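Local coordinates for cytochrome P450 RhF (Acinetobacter radioresistens, PDB 6RO8), which probably oxidises substrates as a self-sufficient cytochrome P450 monooxygenase, of which this chain is the heme domain that binds the iron porphyrin through an axial thiolate, at residues 42-50 with 344-352; 164-174 with 185-193. All blocks are in the same frame, centred on the assembly; numbering follows the deposited sequence.

Interaction 1. Residues 42-50 with 344-352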
loop_
_atom_site.group_PDB
_atom_site.type_symbol
_atom_site.label_atom_id
_atom_site.label_comp_id
_atom_site.label_asym_id
_atom_site.label_seq_id
_atom_site.Cartn_x
_atom_site.Cartn_y
_atom_site.Cartn_z
ATOM N N PRO A 42 -1.612 14.144 -3.926
ATOM C CA PRO A 42 -0.655 14.336 -2.811
ATOM C C PRO A 42 0.659 14.967 -3.234
ATOM O O PRO A 42 1.144 15.868 -2.541
ATOM C CB PRO A 42 -0.439 12.926 -2.252
ATOM C CG PRO A 42 -1.320 12.016 -3.018
ATOM C CD PRO A 42 -1.959 12.738 -4.169
ATOM N N ALA A 43 1.256 14.529 -4.351
ATOM C CA ALA A 43 2.514 15.129 -4.779
ATOM C C ALA A 43 2.331 16.580 -5.185
ATOM O O ALA A 43 3.209 17.412 -4.926
ATOM C CB ALA A 43 3.120 14.346 -5.934
ATOM N N LEU A 44 1.206 16.906 -5.816
ATOM C CA LEU A 44 0.995 18.288 -6.223
ATOM C C LEU A 44 0.804 19.189 -5.005
ATOM O O LEU A 44 1.317 20.313 -4.966
ATOM C CB LEU A 44 -0.192 18.371 -7.188
ATOM C CG LEU A 44 -0.552 19.754 -7.746
ATOM C CD1 LEU A 44 0.640 20.386 -8.479
ATOM C CD2 LEU A 44 -1.781 19.680 -8.634
ATOM N N ALA A 45 0.105 18.694 -3.983
ATOM C CA ALA A 45 -0.135 19.477 -2.780
ATOM C C ALA A 45 1.159 19.825 -2.054
ATOM O O ALA A 45 1.198 20.809 -1.312
ATOM C CB ALA A 45 -1.092 18.715 -1.857
ATOM N N LEU A 46 2.223 19.052 -2.258
ATOM C CA LEU A 46 3.489 19.287 -1.577
ATOM C C LEU A 46 4.520 19.932 -2.496
ATOM O O LEU A 46 5.689 20.073 -2.119
ATOM C CB LEU A 46 4.009 17.974 -0.982
ATOM C CG LEU A 46 3.066 17.576 0.172
ATOM C CD1 LEU A 46 3.122 16.096 0.555
ATOM C CD2 LEU A 46 3.264 18.495 1.400
ATOM N N LYS A 47 4.096 20.357 -3.684
ATOM C CA LYS A 47 5.040 20.882 -4.660
ATOM C C LYS A 47 5.752 22.143 -4.151
ATOM O O LYS A 47 6.987 22.225 -4.199
ATOM C CB LYS A 47 4.320 21.143 -5.981
ATOM C CG LYS A 47 5.289 21.353 -7.121
ATOM C CD LYS A 47 4.632 21.079 -8.448
ATOM C CE LYS A 47 5.664 20.982 -9.538
ATOM N NZ LYS A 47 5.001 20.959 -10.866
ATOM N N GLU A 48 4.997 23.142 -3.669
ATOM C CA GLU A 48 5.639 24.334 -3.110
ATOM C C GLU A 48 6.618 23.955 -2.009
ATOM O O GLU A 48 7.688 24.566 -1.870
ATOM C CB GLU A 48 4.605 25.305 -2.532
ATOM C CG GLU A 48 3.420 25.690 -3.394
ATOM C CD GLU A 48 2.265 26.242 -2.543
ATOM O OE1 GLU A 48 1.589 25.452 -1.832
ATOM O OE2 GLU A 48 2.051 27.475 -2.559
ATOM N N PHE A 49 6.257 22.953 -1.204
ATOM C CA PHE A 49 7.103 22.561 -0.082
ATOM C C PHE A 49 8.382 21.877 -0.554
ATOM O O PHE A 49 9.458 22.126 0.004
ATOM C CB PHE A 49 6.319 21.668 0.878
ATOM C CG PHE A 49 5.196 22.380 1.580
ATOM C CD1 PHE A 49 5.442 23.128 2.724
ATOM C CD2 PHE A 49 3.898 22.309 1.090
ATOM C CE1 PHE A 49 4.407 23.784 3.377
ATOM C CE2 PHE A 49 2.852 22.968 1.743
ATOM C CZ PHE A 49 3.107 23.708 2.884
ATOM N N ARG A 50 8.295 21.008 -1.573
ATOM C CA ARG A 50 9.523 20.498 -2.175
ATOM C C ARG A 50 10.443 21.644 -2.557
ATOM O O ARG A 50 11.664 21.560 -2.374
ATOM C CB ARG A 50 9.225 19.624 -3.405
ATOM C CG ARG A 50 8.552 18.311 -3.076
ATOM C CD ARG A 50 8.673 17.270 -4.194
ATOM N NE ARG A 50 7.968 17.620 -5.429
ATOM C CZ ARG A 50 6.651 17.563 -5.588
ATOM N NH1 ARG A 50 5.885 17.198 -4.579
ATOM N NH2 ARG A 50 6.102 17.879 -6.758
ATOM N N VAL A 344 6.512 11.225 2.707
ATOM C CA VAL A 344 5.506 11.322 1.636
ATOM C C VAL A 344 6.154 10.853 0.334
ATOM O O VAL A 344 6.653 11.647 -0.465
ATOM C CB VAL A 344 4.908 12.716 1.521
ATOM C CG1 VAL A 344 3.796 12.702 0.479
ATOM C CG2 VAL A 344 4.359 13.130 2.833
ATOM N N SER A 345 6.095 9.536 0.104
ATOM C CA SER A 345 6.787 8.939 -1.037
ATOM C C SER A 345 6.213 9.392 -2.381
ATOM O O SER A 345 6.960 9.488 -3.360
ATOM C CB SER A 345 6.755 7.419 -0.933
ATOM O OG SER A 345 5.507 6.988 -0.450
ATOM N N ALA A 346 4.905 9.657 -2.464
ATOM C CA ALA A 346 4.373 10.308 -3.658
ATOM C C ALA A 346 5.125 11.601 -3.959
ATOM O O ALA A 346 5.444 11.890 -5.115
ATOM C CB ALA A 346 2.882 10.596 -3.485
ATOM N N SER A 347 5.428 12.384 -2.922
ATOM C CA SER A 347 6.148 13.637 -3.108
ATOM C C SER A 347 7.580 13.381 -3.543
ATOM O O SER A 347 8.110 14.081 -4.417
ATOM C CB SER A 347 6.128 14.441 -1.813
ATOM O OG SER A 347 6.926 15.590 -1.945
ATOM N N ALA A 348 8.226 12.396 -2.913
ATOM C CA ALA A 348 9.611 12.094 -3.240
ATOM C C ALA A 348 9.733 11.607 -4.675
ATOM O O ALA A 348 10.738 11.871 -5.354
ATOM C CB ALA A 348 10.153 11.041 -2.281
ATOM N N ASN A 349 8.715 10.878 -5.144
ATOM C CA ASN A 349 8.706 10.352 -6.496
ATOM C C ASN A 349 8.417 11.428 -7.525
ATOM O O ASN A 349 8.651 11.193 -8.719
ATOM C CB ASN A 349 7.698 9.217 -6.615
ATOM C CG ASN A 349 8.115 7.989 -5.818
ATOM O OD1 ASN A 349 9.268 7.890 -5.368
ATOM N ND2 ASN A 349 7.193 7.024 -5.669
ATOM N N HIS A 350 7.946 12.601 -7.092
ATOM C CA HIS A 350 7.779 13.736 -7.985
ATOM C C HIS A 350 8.810 14.818 -7.712
ATOM O O HIS A 350 8.606 15.979 -8.084
ATOM C CB HIS A 350 6.364 14.280 -7.866
ATOM C CG HIS A 350 5.345 13.424 -8.544
ATOM N ND1 HIS A 350 4.715 13.796 -9.709
ATOM C CD2 HIS A 350 4.871 12.193 -8.236
ATOM C CE1 HIS A 350 3.875 12.846 -10.077
ATOM N NE2 HIS A 350 3.963 11.854 -9.211
ATOM N N ASP A 351 9.906 14.450 -7.044
ATOM C CA ASP A 351 10.975 15.382 -6.711
ATOM C C ASP A 351 11.761 15.720 -7.975
ATOM O O ASP A 351 12.490 14.876 -8.522
ATOM C CB ASP A 351 11.880 14.785 -5.636
ATOM C CG ASP A 351 12.826 15.815 -5.016
ATOM O OD1 ASP A 351 12.957 16.932 -5.571
ATOM O OD2 ASP A 351 13.456 15.498 -3.984
ATOM N N GLU A 352 11.607 16.962 -8.441
ATOM C CA GLU A 352 12.317 17.405 -9.627
ATOM C C GLU A 352 13.821 17.256 -9.474
ATOM O O GLU A 352 14.525 17.101 -10.478
ATOM C CB GLU A 352 11.949 18.851 -9.932
ATOM C CG GLU A 352 12.197 19.256 -11.365
ATOM C CD GLU A 352 11.598 18.290 -12.361
ATOM O OE1 GLU A 352 10.411 17.924 -12.205
ATOM O OE2 GLU A 352 12.315 17.902 -13.303
HETATM O O HOH W 1 7.621 18.082 -8.868
#

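Interaction 2. Residues 164-174 with 185-193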
loop_
_atom_site.group_PDB
_atom_site.type_symbol
_atom_site.label_atom_id
_atom_site.label_comp_id
_atom_site.label_asym_id
_atom_site.label_seq_id
_atom_site.Cartn_x
_atom_site.Cartn_y
_atom_site.Cartn_z
ATOM N N VAL A 164 -12.722 -2.068 -11.628
ATOM C CA VAL A 164 -12.543 -2.329 -10.201
ATOM C C VAL A 164 -13.450 -3.474 -9.772
ATOM O O VAL A 164 -12.994 -4.487 -9.227
ATOM C CB VAL A 164 -12.808 -1.060 -9.368
ATOM C CG1 VAL A 164 -12.819 -1.406 -7.885
ATOM C CG2 VAL A 164 -11.762 0.013 -9.656
ATOM N N GLN A 165 -14.743 -3.345 -10.061
ATOM C CA GLN A 165 -15.706 -4.359 -9.657
ATOM C C GLN A 165 -15.614 -5.636 -10.484
ATOM O O GLN A 165 -15.938 -6.707 -9.967
ATOM C CB GLN A 165 -17.125 -3.787 -9.706
ATOM C CG GLN A 165 -18.047 -4.402 -8.658
ATOM C CD GLN A 165 -17.405 -4.497 -7.266
ATOM O OE1 GLN A 165 -17.455 -5.554 -6.618
ATOM N NE2 GLN A 165 -16.801 -3.389 -6.801
ATOM N N GLU A 166 -15.140 -5.569 -11.726
ATOM C CA GLU A 166 -15.036 -6.808 -12.492
ATOM C C GLU A 166 -13.851 -7.652 -12.043
ATOM O O GLU A 166 -13.968 -8.879 -11.947
ATOM C CB GLU A 166 -14.938 -6.521 -13.996
ATOM C CG GLU A 166 -15.999 -5.560 -14.526
ATOM C CD GLU A 166 -17.337 -6.231 -14.812
ATOM O OE1 GLU A 166 -18.351 -5.492 -14.954
ATOM O OE2 GLU A 166 -17.365 -7.482 -14.900
ATOM N N MET A 167 -12.709 -7.035 -11.761
ATOM C CA MET A 167 -11.525 -7.859 -11.549
ATOM C C MET A 167 -10.506 -7.229 -10.601
ATOM O O MET A 167 -9.777 -7.956 -9.910
ATOM C CB MET A 167 -10.839 -8.181 -12.895
ATOM C CG MET A 167 -10.429 -6.948 -13.712
ATOM S SD MET A 167 -9.753 -7.286 -15.354
ATOM C CE MET A 167 -8.961 -8.833 -15.124
ATOM N N LEU A 168 -10.469 -5.890 -10.514
ATOM C CA LEU A 168 -9.263 -5.251 -9.990
ATOM C C LEU A 168 -9.099 -5.444 -8.479
ATOM O O LEU A 168 -7.965 -5.505 -8.003
ATOM C CB LEU A 168 -9.227 -3.768 -10.379
ATOM C CG LEU A 168 -8.763 -3.465 -11.826
ATOM C CD1 LEU A 168 -8.482 -1.984 -12.034
ATOM C CD2 LEU A 168 -7.554 -4.314 -12.319
ATOM N N TRP A 169 -10.180 -5.560 -7.701
ATOM C CA TRP A 169 -9.984 -5.931 -6.301
ATOM C C TRP A 169 -10.114 -7.431 -6.057
ATOM O O TRP A 169 -9.431 -7.979 -5.182
ATOM C CB TRP A 169 -10.955 -5.166 -5.389
ATOM C CG TRP A 169 -12.347 -5.681 -5.334
ATOM C CD1 TRP A 169 -13.411 -5.243 -6.068
ATOM C CD2 TRP A 169 -12.852 -6.711 -4.469
ATOM N NE1 TRP A 169 -14.548 -5.947 -5.728
ATOM C CE2 TRP A 169 -14.230 -6.857 -4.754
ATOM C CE3 TRP A 169 -12.271 -7.533 -3.493
ATOM C CZ2 TRP A 169 -15.031 -7.789 -4.097
ATOM C CZ3 TRP A 169 -13.065 -8.452 -2.846
ATOM C CH2 TRP A 169 -14.431 -8.576 -3.150
ATOM N N GLU A 170 -10.933 -8.118 -6.842
ATOM C CA GLU A 170 -11.227 -9.510 -6.537
ATOM C C GLU A 170 -10.036 -10.418 -6.836
ATOM O O GLU A 170 -9.738 -11.334 -6.063
ATOM C CB GLU A 170 -12.447 -9.928 -7.334
ATOM C CG GLU A 170 -13.339 -10.930 -6.699
ATOM C CD GLU A 170 -14.348 -11.377 -7.709
ATOM O OE1 GLU A 170 -14.774 -10.506 -8.505
ATOM O OE2 GLU A 170 -14.667 -12.584 -7.754
ATOM N N ILE A 171 -9.340 -10.185 -7.944
ATOM C CA ILE A 171 -8.236 -11.063 -8.326
ATOM C C ILE A 171 -7.056 -10.908 -7.365
ATOM O O ILE A 171 -6.564 -11.924 -6.855
ATOM C CB ILE A 171 -7.829 -10.834 -9.790
ATOM C CG1 ILE A 171 -8.811 -11.563 -10.709
ATOM C CG2 ILE A 171 -6.409 -11.317 -10.045
ATOM C CD1 ILE A 171 -8.584 -11.308 -12.189
ATOM N N PRO A 172 -6.563 -9.691 -7.073
ATOM C CA PRO A 172 -5.472 -9.588 -6.090
ATOM C C PRO A 172 -5.825 -10.226 -4.768
ATOM O O PRO A 172 -4.967 -10.876 -4.156
ATOM C CB PRO A 172 -5.261 -8.073 -5.949
ATOM C CG PRO A 172 -5.779 -7.524 -7.200
ATOM C CD PRO A 172 -6.968 -8.358 -7.539
ATOM N N LEU A 173 -7.081 -10.073 -4.326
ATOM C CA LEU A 173 -7.542 -10.746 -3.116
ATOM C C LEU A 173 -7.367 -12.257 -3.230
ATOM O O LEU A 173 -6.731 -12.886 -2.378
ATOM C CB LEU A 173 -9.002 -10.398 -2.849
ATOM C CG LEU A 173 -9.593 -11.121 -1.629
ATOM C CD1 LEU A 173 -8.746 -10.840 -0.385
ATOM C CD2 LEU A 173 -11.055 -10.736 -1.371
ATOM N N MET A 174 -7.914 -12.855 -4.294
ATOM C CA MET A 174 -7.798 -14.297 -4.475
ATOM C C MET A 174 -6.345 -14.746 -4.533
ATOM O O MET A 174 -5.969 -15.751 -3.917
ATOM C CB MET A 174 -8.513 -14.713 -5.748
ATOM C CG MET A 174 -9.942 -15.063 -5.556
ATOM S SD MET A 174 -10.587 -15.253 -7.209
ATOM C CE MET A 174 -11.202 -13.601 -7.525
ATOM N N ASP A 185 -13.248 -17.509 1.560
ATOM C CA ASP A 185 -14.686 -17.595 1.774
ATOM C C ASP A 185 -15.301 -16.263 1.382
ATOM O O ASP A 185 -14.952 -15.723 0.328
ATOM C CB ASP A 185 -15.046 -17.988 3.212
ATOM C CG ASP A 185 -14.312 -17.191 4.252
ATOM O OD1 ASP A 185 -13.368 -16.462 3.891
ATOM O OD2 ASP A 185 -14.685 -17.311 5.437
ATOM N N ASP A 186 -16.212 -15.727 2.196
ATOM C CA ASP A 186 -16.926 -14.513 1.812
ATOM C C ASP A 186 -15.940 -13.405 1.462
ATOM O O ASP A 186 -15.207 -12.913 2.324
ATOM C CB ASP A 186 -17.887 -14.072 2.913
ATOM C CG ASP A 186 -19.013 -13.192 2.382
ATOM O OD1 ASP A 186 -18.904 -12.703 1.236
ATOM O OD2 ASP A 186 -20.005 -12.981 3.121
ATOM N N MET A 187 -15.894 -13.037 0.185
ATOM C CA MET A 187 -14.915 -12.066 -0.266
ATOM C C MET A 187 -15.400 -10.646 -0.071
ATOM O O MET A 187 -14.583 -9.743 0.143
ATOM C CB MET A 187 -14.586 -12.311 -1.730
ATOM C CG MET A 187 -14.174 -13.728 -1.969
ATOM S SD MET A 187 -12.409 -13.847 -2.228
ATOM C CE MET A 187 -12.311 -13.023 -3.816
ATOM N N GLN A 188 -16.711 -10.422 -0.154
ATOM C CA GLN A 188 -17.222 -9.118 0.234
ATOM C C GLN A 188 -17.013 -8.886 1.726
ATOM O O GLN A 188 -16.760 -7.749 2.148
ATOM C CB GLN A 188 -18.696 -8.984 -0.157
ATOM C CG GLN A 188 -18.925 -8.603 -1.635
ATOM C CD GLN A 188 -18.294 -7.257 -2.037
ATOM O OE1 GLN A 188 -18.029 -6.396 -1.188
ATOM N NE2 GLN A 188 -18.058 -7.075 -3.339
ATOM N N GLU A 189 -17.068 -9.952 2.529
ATOM C CA GLU A 189 -16.779 -9.821 3.954
ATOM C C GLU A 189 -15.294 -9.575 4.190
ATOM O O GLU A 189 -14.913 -8.720 5.000
ATOM C CB GLU A 189 -17.242 -11.069 4.696
ATOM C CG GLU A 189 -17.614 -10.824 6.149
ATOM C CD GLU A 189 -18.846 -9.937 6.316
ATOM O OE1 GLU A 189 -19.584 -9.721 5.324
ATOM O OE2 GLU A 189 -19.075 -9.456 7.449
ATOM N N LEU A 190 -14.437 -10.328 3.497
ATOM C CA LEU A 190 -13.009 -10.049 3.557
ATOM C C LEU A 190 -12.725 -8.626 3.126
ATOM O O LEU A 190 -11.857 -7.952 3.697
ATOM C CB LEU A 190 -12.245 -11.022 2.671
ATOM C CG LEU A 190 -11.899 -12.315 3.391
ATOM C CD1 LEU A 190 -11.717 -13.435 2.389
ATOM C CD2 LEU A 190 -10.652 -12.094 4.192
ATOM N N ARG A 191 -13.463 -8.149 2.121
ATOM C CA ARG A 191 -13.244 -6.800 1.633
ATOM C C ARG A 191 -13.553 -5.764 2.710
ATOM O O ARG A 191 -12.738 -4.869 2.969
ATOM C CB ARG A 191 -14.074 -6.556 0.385
ATOM C CG ARG A 191 -13.564 -5.390 -0.415
ATOM C CD ARG A 191 -14.661 -4.835 -1.278
ATOM N NE ARG A 191 -14.160 -3.829 -2.208
ATOM C CZ ARG A 191 -14.769 -3.497 -3.342
ATOM N NH1 ARG A 191 -15.900 -4.104 -3.693
ATOM N NH2 ARG A 191 -14.247 -2.561 -4.126
ATOM N N LYS A 192 -14.710 -5.864 3.366
ATOM C CA LYS A 192 -15.006 -4.803 4.320
ATOM C C LYS A 192 -14.111 -4.902 5.550
ATOM O O LYS A 192 -13.790 -3.875 6.160
ATOM C CB LYS A 192 -16.498 -4.779 4.678
ATOM C CG LYS A 192 -17.092 -6.052 5.163
ATOM C CD LYS A 192 -18.597 -5.880 5.396
ATOM C CE LYS A 192 -19.328 -5.499 4.105
ATOM N NZ LYS A 192 -20.664 -6.179 4.013
ATOM N N PHE A 193 -13.662 -6.109 5.897
ATOM C CA PHE A 193 -12.582 -6.252 6.870
ATOM C C PHE A 193 -11.394 -5.357 6.519
ATOM O O PHE A 193 -10.834 -4.680 7.393
ATOM C CB PHE A 193 -12.128 -7.711 6.937
ATOM C CG PHE A 193 -12.869 -8.538 7.948
ATOM C CD1 PHE A 193 -13.723 -7.947 8.860
ATOM C CD2 PHE A 193 -12.712 -9.915 7.983
ATOM C CE1 PHE A 193 -14.401 -8.714 9.795
ATOM C CE2 PHE A 193 -13.389 -10.684 8.919
ATOM C CZ PHE A 193 -14.235 -10.081 9.823
#

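Interaction 1. Residues 42-50 with 344-352
Arg50 lays its side chain along Ser347, His350 and Asp351, at the C-terminal end of helix 345-349 and just beyond it, and shows how one long side chain can touch two short helices at several points. From CB, which faces the other segment, the chain reaches CG, 3.4 Å from Ser347 OG. CD then settles against Ser347 O at 3.2 Å. At chi3 (-66°) the chain bends, which turns the guanidinium back toward its own segment while its NE stays beside His350 O. NH1 makes two bonds. It donates almost straight to Ala43 O (2.7 Å, 169°), which lies in the guanidinium plane, and less directly to Ser347 OG (3.3 Å, 156°), which is tilted out of it. NH2 donates a hydrogen bond to water 1 at 2.6 Å, and this water donates one in turn to His350 O. Lys47 CA and His350 CB lie over opposite faces of the group, so the in-plane bonds to Ala43 O and water 1, with carbon over both faces, should limit its rotation. In P450 terms this is helix A meeting the short K' helix, which directly follows strand 340-343 of the main mixed sheet. Ser347 OG is also hydrogen-bonded to Thr67 O, just beyond strand 63-66. Ala43 O accepts from Leu46 N as well as from Arg50, and on the same residue CB sits over one face of the His350 ring, 3.8 Å from its centroid in a CH-pi contact. That ring is held by Asp359 at ND1 and by the carbonyl of His313 at NE2. Farther along, Leu46 CD1 meets Val344 CG1 tip to tip at 3.5 Å, and Pro42 CB rests on Ala346 CB at 4.2 Å.

Interaction 2. Residues 164-174 with 185-193
Helices E and F of the P450 fold meet here: Trp169, between helices 163-168 and 170-179, and Leu173 pack against Met187 and Arg191 on the first turns of helix 187-202. The axes of segments 170-174 and 187-193 cross at 90° and approach to 11.2 Å, a wide spacing bridged by long side chains. The Arg191 chain, extended from CG to NE, passes over the indole of Trp169. Its CD lies above the six-membered ring, 3.9 Å from that centroid, and its guanidinium lies flat over the five-membered ring, with CZ 3.5 Å from the centroid and the planes 22° apart. This is a cation-pi stack, and the opposite face of the indole is covered by Glu170 CB. The ring is steadied in its own plane by NE1, which donates to Gln165 OE1 (3.1 Å, 170°). The approach is straight at the nitrogen, but on the amide side the donor stands above the carbonyl plane. NE2 of the same amide lies at the edge of the guanidinium; as both are donors, it is a neighbour there and not a partner. The outer end of the benzo ring, at CH2, touches Met187 CB and the backbone O of the same residue. Beyond the ring the contact becomes purely apolar. Bends at chi2 and chi3 fold the Met187 thioether along Leu173, the two side chains sliding past each other in opposite directions, with SD 3.5 Å from Leu173 CD2. The terminal methyl CE of Met187 lies 3.6 Å from Met174 CG and 3.7 Å from Glu170 CG.

In the fold
From the N terminus, the chain enters interaction 1 at 42-50, then passes through strands 55-58 and 63-66 and the following helices before reaching interaction 2 at 164-174. Only ten residues separate that segment from 185-193, so interaction 2 closes a short local loop between successive helices. The chain returns to interaction 1 at 344-352, a closure spanning 293 intervening residues. The smaller loop thus lies wholly within the larger, and the two do not cross. Their centres are 31 Å apart on opposite sides of the chain's centre: one joins the N-terminal helices to the sheet-rich part, the other belongs to the helical part.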